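Local coordinates for isoflavone reductase (Medicago sativa, PDB 2GAS), which reduces achiral isoflavones to chiral isoflavanones with NADPH, giving the penultimate intermediate of the alfalfa phytoalexin (-)-medicarpin, at residues A[241-245]-A[246-250]. Sequence-based numbering, arbitrary orientation.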
# COMPACT_ATOMS: atom_id res chain seq x y z
N THR A 241 13.73 -23.06 10.37
CA THR A 241 12.92 -24.18 9.90
C THR A 241 12.34 -23.76 8.57
O THR A 241 11.72 -22.70 8.47
CB THR A 241 11.76 -24.49 10.87
OG1 THR A 241 12.30 -24.97 12.11
CG2 THR A 241 10.83 -25.54 10.29
N TYR A 242 12.58 -24.56 7.52
CA TYR A 242 12.06 -24.27 6.19
C TYR A 242 10.92 -25.24 5.92
O TYR A 242 11.06 -26.44 6.11
CB TYR A 242 13.15 -24.42 5.12
CG TYR A 242 14.32 -23.48 5.28
CD1 TYR A 242 15.34 -23.76 6.19
CD2 TYR A 242 14.41 -22.30 4.54
CE1 TYR A 242 16.42 -22.90 6.35
CE2 TYR A 242 15.49 -21.43 4.70
CZ TYR A 242 16.49 -21.73 5.60
OH TYR A 242 17.55 -20.87 5.75
N VAL A 243 9.79 -24.70 5.48
CA VAL A 243 8.60 -25.50 5.22
C VAL A 243 8.24 -25.50 3.74
O VAL A 243 8.19 -24.44 3.11
CB VAL A 243 7.41 -24.97 6.05
CG1 VAL A 243 6.17 -25.81 5.78
CG2 VAL A 243 7.75 -25.01 7.53
N SER A 244 7.98 -26.69 3.20
CA SER A 244 7.64 -26.86 1.79
C SER A 244 6.32 -26.21 1.41
O SER A 244 5.41 -26.09 2.24
CB SER A 244 7.57 -28.34 1.45
OG SER A 244 6.41 -28.92 2.02
N GLU A 245 6.21 -25.80 0.15
CA GLU A 245 4.99 -25.17 -0.33
C GLU A 245 3.78 -26.07 -0.10
O GLU A 245 2.73 -25.59 0.32
CB GLU A 245 5.08 -24.85 -1.82
CG GLU A 245 3.82 -24.16 -2.34
CD GLU A 245 3.90 -23.78 -3.80
OE1 GLU A 245 3.01 -23.05 -4.27
OE2 GLU A 245 4.85 -24.22 -4.49
N GLU A 246 3.92 -27.36 -0.37
CA GLU A 246 2.81 -28.29 -0.18
C GLU A 246 2.29 -28.23 1.25
O GLU A 246 1.08 -28.25 1.48
CB GLU A 246 3.23 -29.73 -0.49
CG GLU A 246 3.65 -29.99 -1.92
CD GLU A 246 4.97 -29.34 -2.28
OE1 GLU A 246 5.91 -29.40 -1.45
OE2 GLU A 246 5.07 -28.77 -3.39
N GLN A 247 3.21 -28.16 2.21
CA GLN A 247 2.82 -28.10 3.61
C GLN A 247 2.17 -26.76 3.93
O GLN A 247 1.23 -26.68 4.73
CB GLN A 247 4.05 -28.37 4.49
CG GLN A 247 4.58 -29.81 4.34
CD GLN A 247 5.96 -30.04 4.96
OE1 GLN A 247 6.95 -29.42 4.55
NE2 GLN A 247 6.04 -30.94 5.93
N VAL A 248 2.65 -25.69 3.30
CA VAL A 248 2.07 -24.37 3.53
C VAL A 248 0.64 -24.32 3.01
O VAL A 248 -0.26 -23.83 3.69
CB VAL A 248 2.89 -23.27 2.82
CG1 VAL A 248 2.15 -21.94 2.87
CG2 VAL A 248 4.26 -23.15 3.48
N LEU A 249 0.42 -24.84 1.80
CA LEU A 249 -0.91 -24.86 1.20
C LEU A 249 -1.91 -25.64 2.05
O LEU A 249 -3.06 -25.24 2.19
CB LEU A 249 -0.84 -25.44 -0.21
CG LEU A 249 -0.01 -24.63 -1.22
CD1 LEU A 249 0.08 -25.38 -2.54
CD2 LEU A 249 -0.66 -23.27 -1.44
N LYS A 250 -1.46 -26.76 2.62
CA LYS A 250 -2.33 -27.57 3.46
C LYS A 250 -2.69 -26.78 4.72
O LYS A 250 -3.83 -26.82 5.18
CB LYS A 250 -1.63 -28.89 3.82
CG LYS A 250 -2.50 -29.86 4.60
CD LYS A 250 -2.37 -29.67 6.10
CE LYS A 250 -1.08 -30.29 6.63
NZ LYS A 250 -1.02 -31.75 6.36
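Two donors of Ser-244 converge on the amide oxygen of Gln-247: the hydroxyl OG lies 2.6 Å from OE1, and the backbone N lies 3.2 Å from it. In return, Gln-247 N makes a weak, 3.3 Å bond to OG, which completes a capping box with Ser-244 as N-cap. The torsions bring the two groups together: OG stands between its own N and carbonyl carbon (chi1 72°), while CG of Gln-247 lies beside the backbone N (chi1 -67°), which lets the extended chain run back to Ser-244. With an alanine at Ser-244, the Gln-247 N-H would probably lose its side-chain cap, and the amide, held by the backbone N alone, would be freer to turn. The first helical turn is fixed by Val-248 N to Ser-244 O, 3.0 Å, and by the straighter bond from Leu-249 N to Glu-245 O, 2.8 Å and 168°. On the apolar side, CG1 of Val-243 rests against CB of Gln-247 at 3.6 Å and reaches CG2 of Val-248. The turn thus joins strand 239-243, paired with strand 175-179, to helix 245-254, whose Val-248 meets Leu-179 while Glu-245 and Leu-249 touch His-267 of helix 259-271.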